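Genome polyprotein (Chicken sicinivirus JSY, PDB 6QWT) includes, in this C-terminal piece, the 3Dpol RNA-dependent RNA polymerase, which probably copies viral RNA from an RNA template. Local coordinates at residues Met306-Ser311 / Ile329-Asp334; Trp230-Ser235 / Tyr359-Ala364; Val420-Cys425 / Ile455-Glu460; Leu21-Ala26 / Val409-Gly414; Leu86-Met91 / Gln258-Ile263. All coordinates share one frame; numbering follows the deposited sequence.

How the interactions relate
Interactions 1 and 2 lie in the palm on one four-stranded sheet and touch through side-chain hydroxyl and amide groups. Interaction 1 is buried and pairs a helix with an edge strand through amides and sulfur, while interaction 2, partly buried, joins strands by backbone bonds and a T-shaped tyrosine pair. Interactions 3 and 4 also touch, Leu424 meeting Val409, and are partly buried. The former is almost wholly apolar, the latter a short two-stranded pairing with two ST turns. Interaction 5, a water-bridged surface contact, has its centre about 46 Å from that of interaction 4.

Interaction 1. Residues Met306-Ser311 / Ile329-Asp334; sequences MVNNIS and ILCYGD
Asn308 and Asn309, neighbours on helix 298-316, divide the strand 327-332 between them and meet at the sulfur of Cys331. Asn308 CB comes to 3.6 Å from Cys331 SG, and Asn309 ND2 to 3.5 Å from the same sulfur, roughly at right angles to the first approach. The side chains of Asn309 and Ile329 slide past each other in opposite directions, Asn309 OD1 resting 3.5 Å from Ile329 CG2. The Asn309 amide is turned by more than this contact, since its ND2 donates to the carbonyls of Gly205 and Ser305. All four residues are buried; the axes of 306-311 and 329-332 come within 8.2 Å, 142° between directions, and both amides lie in the layer between. The pairing belongs to the palm of the polymerase: the helix corresponds to motif B, and the strand ends in the Tyr of the Tyr-Gly-Asp-Asp signature of motif C, whose aspartates bind metal ions in related enzymes. Beyond Cys331 the packing becomes sparser and reaches partly exposed ground. Here Asn308 does the work alone. With CG anti to the backbone N (chi1 -151°), its amide extends past the sulfur, and ND2 gives a bond of 2.9 Å to Gly333 O, lying in the carbonyl plane on a lone pair, while the acceptor in turn sits close to the plane of the amide. The other end of that amide, OD1, has a weak bond with the hydroxyl of Tyr234, which may also restrict its rotation. Asp334 presents little but its backbone: Asn308 ND2 stands 3.7 Å from its CA, and its CB points away.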
# COMPACT_ATOMS: atom_id res chain seq x y z
N MET A 306 0.72 0.46 11.12
CA MET A 306 0.50 0.53 12.56
C MET A 306 -0.85 -0.05 12.94
O MET A 306 -0.95 -0.83 13.89
CB MET A 306 0.64 1.98 13.03
CG MET A 306 1.98 2.59 12.64
SD MET A 306 2.23 4.30 13.16
CE MET A 306 1.94 4.18 14.90
N VAL A 307 -1.90 0.28 12.18
CA VAL A 307 -3.22 -0.30 12.42
C VAL A 307 -3.15 -1.82 12.36
O VAL A 307 -3.68 -2.53 13.23
CB VAL A 307 -4.24 0.24 11.40
CG1 VAL A 307 -5.51 -0.62 11.41
CG2 VAL A 307 -4.57 1.69 11.70
N ASN A 308 -2.49 -2.35 11.33
CA ASN A 308 -2.38 -3.80 11.19
C ASN A 308 -1.62 -4.42 12.36
O ASN A 308 -2.04 -5.45 12.90
CB ASN A 308 -1.69 -4.12 9.86
CG ASN A 308 -2.12 -5.44 9.29
OD1 ASN A 308 -2.62 -6.30 10.00
ND2 ASN A 308 -1.98 -5.58 7.98
N ASN A 309 -0.51 -3.81 12.76
CA ASN A 309 0.25 -4.32 13.91
C ASN A 309 -0.62 -4.35 15.16
O ASN A 309 -0.67 -5.36 15.87
CB ASN A 309 1.50 -3.46 14.14
CG ASN A 309 2.71 -3.96 13.38
OD1 ASN A 309 3.64 -4.53 13.96
ND2 ASN A 309 2.72 -3.73 12.07
N ILE A 310 -1.32 -3.24 15.44
CA ILE A 310 -2.16 -3.16 16.63
C ILE A 310 -3.25 -4.22 16.60
O ILE A 310 -3.51 -4.91 17.60
CB ILE A 310 -2.77 -1.75 16.76
CG1 ILE A 310 -1.68 -0.67 16.75
CG2 ILE A 310 -3.64 -1.64 18.00
CD1 ILE A 310 -1.14 -0.33 18.08
N SER A 311 -3.91 -4.37 15.45
CA SER A 311 -5.02 -5.31 15.35
C SER A 311 -4.55 -6.74 15.57
O SER A 311 -5.16 -7.50 16.33
CB SER A 311 -5.70 -5.16 13.98
OG SER A 311 -6.11 -3.82 13.78
N ILE A 329 6.27 -8.99 13.74
CA ILE A 329 5.27 -8.70 12.71
C ILE A 329 5.93 -7.84 11.64
O ILE A 329 6.77 -6.98 11.95
CB ILE A 329 4.03 -8.00 13.31
CG1 ILE A 329 3.28 -8.96 14.24
CG2 ILE A 329 3.10 -7.51 12.21
CD1 ILE A 329 2.13 -8.31 15.01
N LEU A 330 5.58 -8.09 10.38
CA LEU A 330 6.03 -7.26 9.26
C LEU A 330 4.84 -7.03 8.34
O LEU A 330 4.27 -7.99 7.81
CB LEU A 330 7.19 -7.90 8.51
CG LEU A 330 7.88 -7.02 7.46
CD1 LEU A 330 8.61 -5.85 8.11
CD2 LEU A 330 8.83 -7.86 6.63
N CYS A 331 4.48 -5.77 8.13
CA CYS A 331 3.27 -5.39 7.44
C CYS A 331 3.58 -4.42 6.31
O CYS A 331 4.46 -3.56 6.43
CB CYS A 331 2.26 -4.74 8.41
SG CYS A 331 1.49 -5.88 9.59
N TYR A 332 2.84 -4.57 5.21
CA TYR A 332 2.77 -3.55 4.16
C TYR A 332 1.31 -3.49 3.72
O TYR A 332 0.84 -4.36 2.98
CB TYR A 332 3.69 -3.87 2.98
CG TYR A 332 4.04 -2.65 2.13
CD1 TYR A 332 5.36 -2.38 1.78
CD2 TYR A 332 3.05 -1.78 1.68
CE1 TYR A 332 5.68 -1.27 1.01
CE2 TYR A 332 3.36 -0.67 0.92
CZ TYR A 332 4.68 -0.42 0.58
OH TYR A 332 4.98 0.68 -0.18
N GLY A 333 0.59 -2.47 4.17
CA GLY A 333 -0.83 -2.39 3.89
C GLY A 333 -1.57 -3.51 4.60
O GLY A 333 -1.46 -3.68 5.82
N ASP A 334 -2.34 -4.29 3.85
CA ASP A 334 -3.00 -5.44 4.43
C ASP A 334 -2.15 -6.70 4.34
O ASP A 334 -2.57 -7.75 4.83
CB ASP A 334 -4.35 -5.67 3.73
CG ASP A 334 -4.23 -5.59 2.23
OD1 ASP A 334 -3.10 -5.38 1.73
OD2 ASP A 334 -5.26 -5.72 1.54

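Interaction 2. Residues Trp230-Ser235 / Tyr359-Ala364; sequences WALDYS and YKVTPA
The carbonyl O of Lys360 is gripped twice by Ser235, whose N donates to it at 3.1 Å and whose OG donates at 2.9 Å from above the carbonyl plane. Farther along, Thr362 N gives a bond of 2.8 Å to Asp233 O, to which the Thr362 hydroxyl adds a weak one. In return, Asp233 N reaches Thr362 O over 2.8 Å, completing an antiparallel hydrogen-bonded pair. One residue on, Tyr234 and Val361 form a non-hydrogen-bonded pair whose side chains share a face of the sheet. Val361 CG2 stands above the centre of the Tyr234 ring, 4.3 Å from the centroid and almost on the normal, a CH-pi contact. The same tyrosine, with CG anti to its carbonyl carbon (chi1 -65°), turns its CE2 edge onto the face of Tyr359, the planes at 75°: a T-shaped pair. Both phenol oxygens look elsewhere, Tyr234 OH to Tyr353 and Tyr359 OH to Ser311 on helix 298-316, so each ring is also tied at its hydroxyl. By sequence, strand 230-235 is motif A, whose aspartate binds metal ions in related enzymes, and strand 360-362 follows the motif D helix, an arrangement typical of the polymerase palm.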
# COMPACT_ATOMS: atom_id res chain seq x y z
N TRP A 230 4.08 -17.12 9.31
CA TRP A 230 2.76 -17.14 8.71
C TRP A 230 2.53 -15.91 7.85
O TRP A 230 2.97 -14.81 8.18
CB TRP A 230 1.67 -17.23 9.79
CG TRP A 230 1.78 -18.46 10.63
CD1 TRP A 230 2.35 -18.56 11.87
CD2 TRP A 230 1.32 -19.77 10.29
NE1 TRP A 230 2.26 -19.86 12.32
CE2 TRP A 230 1.64 -20.62 11.37
CE3 TRP A 230 0.67 -20.31 9.17
CZ2 TRP A 230 1.33 -21.98 11.37
CZ3 TRP A 230 0.36 -21.66 9.18
CH2 TRP A 230 0.69 -22.48 10.27
N ALA A 231 1.84 -16.11 6.73
CA ALA A 231 1.39 -15.03 5.87
C ALA A 231 -0.13 -15.03 5.82
O ALA A 231 -0.76 -16.10 5.76
CB ALA A 231 1.95 -15.16 4.45
N LEU A 232 -0.73 -13.85 5.85
CA LEU A 232 -2.17 -13.73 5.66
C LEU A 232 -2.48 -12.40 5.00
O LEU A 232 -1.65 -11.48 4.99
CB LEU A 232 -2.95 -13.89 6.97
CG LEU A 232 -2.66 -12.95 8.14
CD1 LEU A 232 -3.37 -11.61 7.97
CD2 LEU A 232 -3.09 -13.62 9.44
N ASP A 233 -3.68 -12.32 4.44
CA ASP A 233 -4.14 -11.13 3.76
C ASP A 233 -5.53 -10.78 4.24
O ASP A 233 -6.29 -11.65 4.68
CB ASP A 233 -4.14 -11.33 2.23
CG ASP A 233 -4.30 -10.03 1.47
OD1 ASP A 233 -5.29 -9.90 0.72
OD2 ASP A 233 -3.44 -9.14 1.62
N TYR A 234 -5.86 -9.50 4.18
CA TYR A 234 -7.20 -9.03 4.51
C TYR A 234 -8.01 -8.84 3.24
O TYR A 234 -7.47 -8.40 2.21
CB TYR A 234 -7.15 -7.71 5.28
CG TYR A 234 -6.51 -7.77 6.65
CD1 TYR A 234 -5.13 -7.87 6.80
CD2 TYR A 234 -7.28 -7.71 7.80
CE1 TYR A 234 -4.54 -7.91 8.05
CE2 TYR A 234 -6.71 -7.76 9.06
CZ TYR A 234 -5.34 -7.86 9.18
OH TYR A 234 -4.77 -7.90 10.43
N SER A 235 -9.29 -9.16 3.30
CA SER A 235 -10.24 -8.77 2.28
C SER A 235 -10.96 -7.51 2.74
O SER A 235 -11.49 -7.48 3.86
CB SER A 235 -11.24 -9.89 1.98
OG SER A 235 -11.56 -10.61 3.16
N TYR A 359 -12.91 -7.44 10.53
CA TYR A 359 -11.87 -7.97 9.67
C TYR A 359 -12.22 -9.38 9.20
O TYR A 359 -12.65 -10.22 10.00
CB TYR A 359 -10.53 -8.01 10.40
CG TYR A 359 -9.94 -6.66 10.78
CD1 TYR A 359 -9.88 -5.62 9.86
CD2 TYR A 359 -9.42 -6.45 12.05
CE1 TYR A 359 -9.33 -4.40 10.21
CE2 TYR A 359 -8.87 -5.24 12.40
CZ TYR A 359 -8.82 -4.22 11.48
OH TYR A 359 -8.27 -3.01 11.85
N LYS A 360 -12.04 -9.63 7.91
CA LYS A 360 -12.14 -10.97 7.33
C LYS A 360 -10.77 -11.31 6.76
O LYS A 360 -10.33 -10.69 5.79
CB LYS A 360 -13.22 -11.04 6.26
CG LYS A 360 -14.64 -10.76 6.74
CD LYS A 360 -15.61 -10.71 5.56
CE LYS A 360 -17.02 -10.34 6.00
NZ LYS A 360 -17.71 -9.43 5.03
N VAL A 361 -10.10 -12.29 7.36
CA VAL A 361 -8.71 -12.57 7.04
C VAL A 361 -8.62 -13.92 6.34
O VAL A 361 -9.38 -14.85 6.65
CB VAL A 361 -7.83 -12.51 8.31
CG1 VAL A 361 -7.83 -13.83 9.04
CG2 VAL A 361 -6.44 -12.08 7.95
N THR A 362 -7.70 -14.02 5.37
CA THR A 362 -7.57 -15.18 4.50
C THR A 362 -6.10 -15.48 4.20
O THR A 362 -5.23 -14.63 4.45
CB THR A 362 -8.32 -14.96 3.18
OG1 THR A 362 -7.82 -13.79 2.54
CG2 THR A 362 -9.83 -14.83 3.41
N PRO A 363 -5.78 -16.67 3.67
CA PRO A 363 -4.42 -16.93 3.21
C PRO A 363 -4.00 -15.97 2.10
O PRO A 363 -4.82 -15.37 1.41
CB PRO A 363 -4.48 -18.37 2.70
CG PRO A 363 -5.59 -18.98 3.48
CD PRO A 363 -6.61 -17.89 3.66
N ALA A 364 -2.68 -15.85 1.93
CA ALA A 364 -2.10 -14.86 1.03
C ALA A 364 -2.00 -15.34 -0.42
O ALA A 364 -1.64 -14.53 -1.29
CB ALA A 364 -0.71 -14.45 1.52

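Interaction 3. Residues Val420-Cys425 / Ile455-Glu460; sequences VITSLC and IFIPYE
The ring of Phe456 receives Cys425 at its edge and Ile421 obliquely. Cys425 SG lies in the ring plane, 5.3 Å from the centroid and 83° off the normal, with CD1 its closest ring atom at 3.9 Å; this is a sulfur-aromatic contact of the edge kind. Ile421 CG2 comes to 3.8 Å from the same CD1. One turn of helix 417-428 separates Ile421 from Cys425, so both point into the loop from a single side. Cys425 also turns its CB to Ile457 CD1. That methyl group is reached too by Thr422 CG2 at 3.7 Å, the two side chains meeting at about a right angle. Because Thr422 CG2 is anti to the backbone N, the methyl faces Ile457, while OG1 is held by Gln418 of the preceding turn. Gln418 donates to Ile455 O as well, tying the loop to the helix beside an otherwise apolar contact. Pro458 then takes the N-cap position of helix 459-469. Cys440 of helix 433-449 touches Phe456 and Leu462 of helix 459-469 touches Ile457, so the loop between these helices is packed onto a third, consistent with the helical C-terminal thumb of picornaviral polymerases.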
# COMPACT_ATOMS: atom_id res chain seq x y z
N VAL A 420 8.15 -1.35 -20.78
CA VAL A 420 7.43 -2.41 -20.06
C VAL A 420 8.31 -3.64 -19.91
O VAL A 420 8.37 -4.26 -18.84
CB VAL A 420 6.11 -2.73 -20.78
CG1 VAL A 420 5.44 -3.95 -20.16
CG2 VAL A 420 5.18 -1.53 -20.75
N ILE A 421 9.02 -4.02 -20.98
CA ILE A 421 9.89 -5.19 -20.93
C ILE A 421 11.03 -4.97 -19.95
O ILE A 421 11.37 -5.86 -19.16
CB ILE A 421 10.42 -5.51 -22.34
CG1 ILE A 421 9.37 -6.26 -23.15
CG2 ILE A 421 11.71 -6.31 -22.27
CD1 ILE A 421 9.30 -5.80 -24.55
N THR A 422 11.63 -3.78 -19.97
CA THR A 422 12.77 -3.50 -19.10
C THR A 422 12.38 -3.60 -17.62
O THR A 422 13.11 -4.20 -16.82
CB THR A 422 13.35 -2.12 -19.41
OG1 THR A 422 13.87 -2.12 -20.74
CG2 THR A 422 14.46 -1.77 -18.43
N SER A 423 11.23 -3.04 -17.25
CA SER A 423 10.86 -3.03 -15.84
C SER A 423 10.48 -4.42 -15.34
O SER A 423 10.62 -4.71 -14.14
CB SER A 423 9.71 -2.04 -15.60
OG SER A 423 8.65 -2.27 -16.51
N LEU A 424 9.99 -5.30 -16.22
CA LEU A 424 9.68 -6.66 -15.82
C LEU A 424 10.92 -7.54 -15.72
O LEU A 424 10.91 -8.53 -14.98
CB LEU A 424 8.67 -7.28 -16.80
CG LEU A 424 7.30 -6.59 -16.81
CD1 LEU A 424 6.41 -7.19 -17.89
CD2 LEU A 424 6.62 -6.67 -15.45
N CYS A 425 11.99 -7.20 -16.45
CA CYS A 425 13.25 -7.92 -16.29
C CYS A 425 13.76 -7.82 -14.86
O CYS A 425 14.34 -8.77 -14.33
CB CYS A 425 14.29 -7.37 -17.26
SG CYS A 425 13.95 -7.76 -18.99
N ILE A 455 14.41 -6.05 -26.45
CA ILE A 455 15.78 -6.19 -25.96
C ILE A 455 15.70 -6.43 -24.46
O ILE A 455 15.15 -5.61 -23.72
CB ILE A 455 16.64 -4.96 -26.27
CG1 ILE A 455 16.73 -4.74 -27.79
CG2 ILE A 455 18.02 -5.10 -25.66
CD1 ILE A 455 17.61 -5.73 -28.51
N PHE A 456 16.24 -7.56 -24.00
CA PHE A 456 16.20 -7.93 -22.60
C PHE A 456 17.54 -7.62 -21.93
O PHE A 456 18.60 -7.85 -22.51
CB PHE A 456 15.87 -9.41 -22.44
CG PHE A 456 14.56 -9.82 -23.07
CD1 PHE A 456 13.38 -9.73 -22.35
CD2 PHE A 456 14.52 -10.28 -24.37
CE1 PHE A 456 12.17 -10.10 -22.93
CE2 PHE A 456 13.32 -10.65 -24.96
CZ PHE A 456 12.14 -10.56 -24.24
N ILE A 457 17.47 -7.09 -20.71
CA ILE A 457 18.69 -6.89 -19.93
C ILE A 457 19.36 -8.24 -19.69
O ILE A 457 18.69 -9.19 -19.23
CB ILE A 457 18.37 -6.21 -18.59
CG1 ILE A 457 17.56 -4.93 -18.82
CG2 ILE A 457 19.65 -5.91 -17.81
CD1 ILE A 457 16.95 -4.36 -17.55
N PRO A 458 20.64 -8.40 -20.00
CA PRO A 458 21.28 -9.71 -19.83
C PRO A 458 21.28 -10.14 -18.37
O PRO A 458 21.38 -9.31 -17.46
CB PRO A 458 22.71 -9.49 -20.35
CG PRO A 458 22.63 -8.24 -21.19
CD PRO A 458 21.57 -7.40 -20.55
N TYR A 459 21.14 -11.45 -18.16
CA TYR A 459 21.07 -11.97 -16.79
C TYR A 459 22.31 -11.60 -15.99
O TYR A 459 22.22 -11.31 -14.79
CB TYR A 459 20.89 -13.49 -16.81
CG TYR A 459 20.93 -14.10 -15.42
CD1 TYR A 459 19.78 -14.16 -14.64
CD2 TYR A 459 22.11 -14.58 -14.88
CE1 TYR A 459 19.81 -14.70 -13.37
CE2 TYR A 459 22.15 -15.12 -13.61
CZ TYR A 459 21.00 -15.17 -12.86
OH TYR A 459 21.03 -15.71 -11.59
N GLU A 460 23.48 -11.60 -16.63
CA GLU A 460 24.72 -11.29 -15.91
C GLU A 460 24.71 -9.87 -15.37
O GLU A 460 25.29 -9.60 -14.31
CB GLU A 460 25.93 -11.50 -16.82
CG GLU A 460 26.33 -12.95 -16.97
CD GLU A 460 26.07 -13.48 -18.36
OE1 GLU A 460 26.91 -14.27 -18.86
OE2 GLU A 460 25.03 -13.12 -18.95

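Interaction 4. Residues Leu21-Ala26 / Val409-Gly414; sequences LVKSPA and VMWTRG
Ser24 meets the 409-414 segment with both its hydroxyl and its backbone. Its OG donates to Val409 O over 2.6 Å, in the carbonyl plane and on a lone pair, while its backbone N reaches Met410 O at 3.0 Å. The hydroxyl is held in turn by Ala26 N, which donates to it at 3.1 Å, closing an ST turn; with chi1 near 87°, OG is placed where it can serve both partners. Beside it, Val22 and Thr412 exchange two backbone bonds of 2.9 Å as an antiparallel hydrogen-bonded pair. Their side chains lie on the same face, CG2 of Val22 against CG2 of Thr412 at 3.7 Å. Thr412 turns its OG1 the other way, anti to the backbone N, where it accepts from Gly414 N in a second ST turn that bends the chain just after the strand. Next come the larger groups. Lys23 runs alongside Trp411, its CG 3.8 Å from CZ3 of the indole, and its charged end makes a cation-pi contact with Tyr27. Leu21 lays CD2 over one face of the Arg413 guanidinium, toward its rim, and NH2 of that group also donates to Asp159 O. Farther out, Phe417 of helix 417-428 packs on Ser24, Pro25 and Ala26, Val443 of helix 433-449 on Ala26 and Val409, and Pro36 of strand 34-36 on Leu21 and Trp411. The N-terminal strand 22-23 is thereby joined to the start of the thumb helices, consistent with the closed right hand of picornaviral polymerases.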
# COMPACT_ATOMS: atom_id res chain seq x y z
N LEU A 21 -5.35 0.25 -20.51
CA LEU A 21 -4.60 -0.96 -20.80
C LEU A 21 -5.06 -1.55 -22.13
O LEU A 21 -6.25 -1.87 -22.29
CB LEU A 21 -4.79 -1.98 -19.67
CG LEU A 21 -4.06 -1.68 -18.36
CD1 LEU A 21 -4.62 -2.53 -17.22
CD2 LEU A 21 -2.57 -1.90 -18.52
N VAL A 22 -4.14 -1.67 -23.07
CA VAL A 22 -4.41 -2.26 -24.38
C VAL A 22 -3.44 -3.40 -24.61
O VAL A 22 -2.37 -3.48 -23.99
CB VAL A 22 -4.32 -1.21 -25.51
CG1 VAL A 22 -5.31 -0.08 -25.27
CG2 VAL A 22 -2.91 -0.67 -25.61
N LYS A 23 -3.83 -4.31 -25.51
CA LYS A 23 -3.00 -5.48 -25.80
C LYS A 23 -1.64 -5.06 -26.34
O LYS A 23 -1.53 -4.17 -27.18
CB LYS A 23 -3.71 -6.39 -26.79
CG LYS A 23 -4.99 -7.01 -26.25
CD LYS A 23 -5.63 -7.93 -27.27
CE LYS A 23 -6.87 -8.61 -26.71
NZ LYS A 23 -7.55 -9.45 -27.73
N SER A 24 -0.60 -5.70 -25.83
CA SER A 24 0.78 -5.40 -26.18
C SER A 24 1.23 -6.29 -27.33
O SER A 24 0.56 -7.26 -27.69
CB SER A 24 1.67 -5.59 -24.96
OG SER A 24 2.10 -6.94 -24.84
N PRO A 25 2.38 -5.99 -27.95
CA PRO A 25 2.91 -6.88 -29.00
C PRO A 25 3.21 -8.30 -28.52
O PRO A 25 3.47 -9.16 -29.36
CB PRO A 25 4.20 -6.17 -29.44
CG PRO A 25 3.96 -4.73 -29.12
CD PRO A 25 3.15 -4.73 -27.85
N ALA A 26 3.17 -8.56 -27.21
CA ALA A 26 3.43 -9.88 -26.67
C ALA A 26 2.16 -10.58 -26.19
O ALA A 26 2.24 -11.56 -25.46
CB ALA A 26 4.45 -9.80 -25.53
N VAL A 409 3.25 -8.45 -19.15
CA VAL A 409 3.96 -8.16 -20.39
C VAL A 409 3.02 -8.15 -21.58
O VAL A 409 3.36 -7.59 -22.63
CB VAL A 409 5.10 -9.17 -20.60
CG1 VAL A 409 4.56 -10.51 -21.07
CG2 VAL A 409 6.12 -8.62 -21.58
N MET A 410 1.84 -8.75 -21.45
CA MET A 410 0.88 -8.84 -22.54
C MET A 410 -0.00 -7.60 -22.65
O MET A 410 -0.91 -7.57 -23.49
CB MET A 410 0.03 -10.10 -22.38
CG MET A 410 0.86 -11.36 -22.17
SD MET A 410 0.01 -12.90 -22.57
CE MET A 410 -0.97 -13.16 -21.09
N TRP A 411 0.26 -6.57 -21.85
CA TRP A 411 -0.54 -5.35 -21.87
C TRP A 411 0.37 -4.14 -21.72
O TRP A 411 1.48 -4.24 -21.20
CB TRP A 411 -1.59 -5.35 -20.75
CG TRP A 411 -2.51 -6.53 -20.79
CD1 TRP A 411 -2.28 -7.76 -20.24
CD2 TRP A 411 -3.79 -6.60 -21.43
NE1 TRP A 411 -3.35 -8.59 -20.49
CE2 TRP A 411 -4.29 -7.91 -21.22
CE3 TRP A 411 -4.56 -5.70 -22.16
CZ2 TRP A 411 -5.52 -8.32 -21.71
CZ3 TRP A 411 -5.79 -6.11 -22.65
CH2 TRP A 411 -6.26 -7.41 -22.42
N THR A 412 -0.11 -3.00 -22.20
CA THR A 412 0.63 -1.75 -22.12
C THR A 412 -0.35 -0.61 -21.89
O THR A 412 -1.54 -0.72 -22.18
CB THR A 412 1.46 -1.50 -23.38
OG1 THR A 412 2.20 -0.28 -23.23
CG2 THR A 412 0.56 -1.39 -24.61
N ARG A 413 0.17 0.49 -21.36
CA ARG A 413 -0.61 1.70 -21.16
C ARG A 413 -0.36 2.75 -22.23
O ARG A 413 -0.90 3.86 -22.14
CB ARG A 413 -0.33 2.30 -19.77
CG ARG A 413 -1.31 1.83 -18.70
CD ARG A 413 -0.79 2.09 -17.30
NE ARG A 413 -1.13 1.01 -16.38
CZ ARG A 413 -2.25 0.96 -15.68
NH1 ARG A 413 -3.14 1.94 -15.78
NH2 ARG A 413 -2.48 -0.06 -14.87
N GLY A 414 0.46 2.44 -23.24
CA GLY A 414 0.65 3.32 -24.38
C GLY A 414 2.03 3.92 -24.52
O GLY A 414 2.29 4.61 -25.52

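Interaction 5. Residues Leu86-Met91 / Gln258-Ile263; sequences LHTLTM and QLPPSI
The two segments run side by side in the same direction at His87 and Gln258, in a short, loosely bonded parallel pairing whose firm bond is Gln258 N to Leu86 O, 2.7 Å long and nearly straight at 168°. Over the imidazole of His87 sits Gln258 CB, 4.2 Å from the ring centroid and offset toward the rim, a CH-pi contact. In the glutamine, chi1 (-48°) sets CG 3.3 Å from Leu86 O, and the bend at chi2 (-64°) turns the amide back so that NE2 bonds Ile256 O just before it. Thr88 fills the next position. Its CG2 meets Leu259 CD2 at 3.7 Å, the two side chains roughly at right angles, whereas OG1 approaches Pro260 CD to 3.4 Å. A water bridges the segments where direct bonding gives out: it accepts from Thr88 N at 2.9 Å, donates to Gln258 O at 3.1 Å and also lies against Thr88 OG1. Beyond this surface contact, Thr90 caps the helix 91-96 through Glu93 N. Leu86 packs on Leu193 of helix 191-198, and Leu259 and Ile263 on Leu189 of helix 180-189, so the paired segments lie against two consecutive helices.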
# COMPACT_ATOMS: atom_id res chain seq x y z
N LEU A 86 9.46 13.06 18.37
CA LEU A 86 9.53 13.34 16.95
C LEU A 86 9.05 14.77 16.68
O LEU A 86 8.33 15.36 17.48
CB LEU A 86 8.69 12.35 16.14
CG LEU A 86 9.09 10.88 16.24
CD1 LEU A 86 8.04 10.00 15.57
CD2 LEU A 86 10.46 10.63 15.63
N HIS A 87 9.47 15.30 15.54
CA HIS A 87 9.19 16.69 15.19
C HIS A 87 8.50 16.75 13.83
O HIS A 87 8.40 15.76 13.10
CB HIS A 87 10.48 17.52 15.17
CG HIS A 87 11.09 17.70 16.52
ND1 HIS A 87 10.94 18.86 17.26
CD2 HIS A 87 11.84 16.86 17.28
CE1 HIS A 87 11.58 18.73 18.41
NE2 HIS A 87 12.13 17.53 18.45
N THR A 88 8.01 17.94 13.51
CA THR A 88 7.36 18.19 12.24
C THR A 88 8.38 18.67 11.21
O THR A 88 9.44 19.21 11.54
CB THR A 88 6.23 19.23 12.39
OG1 THR A 88 6.79 20.52 12.66
CG2 THR A 88 5.30 18.83 13.53
N LEU A 89 8.06 18.44 9.94
CA LEU A 89 8.86 18.94 8.84
C LEU A 89 8.40 20.34 8.46
O LEU A 89 7.21 20.67 8.56
CB LEU A 89 8.77 18.02 7.62
CG LEU A 89 9.33 16.60 7.74
CD1 LEU A 89 9.36 15.95 6.36
CD2 LEU A 89 10.71 16.61 8.37
N THR A 90 9.35 21.16 8.03
CA THR A 90 8.99 22.45 7.45
C THR A 90 8.21 22.22 6.16
O THR A 90 8.25 21.15 5.55
CB THR A 90 10.25 23.27 7.16
OG1 THR A 90 10.98 22.67 6.09
CG2 THR A 90 11.14 23.35 8.40
N MET A 91 7.49 23.26 5.73
CA MET A 91 6.70 23.14 4.51
C MET A 91 7.60 22.88 3.31
O MET A 91 7.25 22.09 2.42
CB MET A 91 5.88 24.40 4.28
CG MET A 91 4.98 24.30 3.06
SD MET A 91 4.05 25.80 2.74
CE MET A 91 3.12 25.97 4.26
N GLN A 258 6.16 16.58 18.40
CA GLN A 258 6.29 17.92 18.97
C GLN A 258 5.91 18.95 17.91
O GLN A 258 6.52 19.00 16.84
CB GLN A 258 7.71 18.16 19.47
CG GLN A 258 8.26 17.03 20.33
CD GLN A 258 7.48 16.86 21.62
OE1 GLN A 258 7.27 17.81 22.37
NE2 GLN A 258 7.03 15.63 21.88
N LEU A 259 4.92 19.78 18.22
CA LEU A 259 4.37 20.71 17.24
C LEU A 259 5.04 22.08 17.35
O LEU A 259 5.37 22.52 18.46
CB LEU A 259 2.87 20.86 17.42
CG LEU A 259 2.04 19.61 17.12
CD1 LEU A 259 0.56 19.87 17.36
CD2 LEU A 259 2.28 19.12 15.70
N PRO A 260 5.25 22.76 16.23
CA PRO A 260 5.83 24.11 16.26
C PRO A 260 4.78 25.13 16.65
O PRO A 260 3.58 24.82 16.67
CB PRO A 260 6.31 24.31 14.82
CG PRO A 260 5.36 23.51 14.01
CD PRO A 260 4.98 22.31 14.85
N PRO A 261 5.18 26.37 16.98
CA PRO A 261 4.20 27.33 17.50
C PRO A 261 3.09 27.69 16.53
O PRO A 261 1.99 28.05 16.97
CB PRO A 261 5.06 28.56 17.84
CG PRO A 261 6.45 28.04 17.98
CD PRO A 261 6.55 26.90 17.01
N SER A 262 3.32 27.61 15.22
CA SER A 262 2.33 28.05 14.24
C SER A 262 1.21 27.04 14.01
O SER A 262 0.34 27.30 13.17
CB SER A 262 3.01 28.34 12.90
OG SER A 262 3.94 27.32 12.56
N ILE A 263 1.20 25.92 14.72
CA ILE A 263 0.28 24.82 14.46
C ILE A 263 -0.54 24.59 15.72
O ILE A 263 0.02 24.54 16.81
CB ILE A 263 1.02 23.53 14.05
CG1 ILE A 263 1.89 23.78 12.81
CG2 ILE A 263 0.04 22.41 13.79
CD1 ILE A 263 2.42 22.52 12.14
O HOH W 1 8.20 20.60 14.77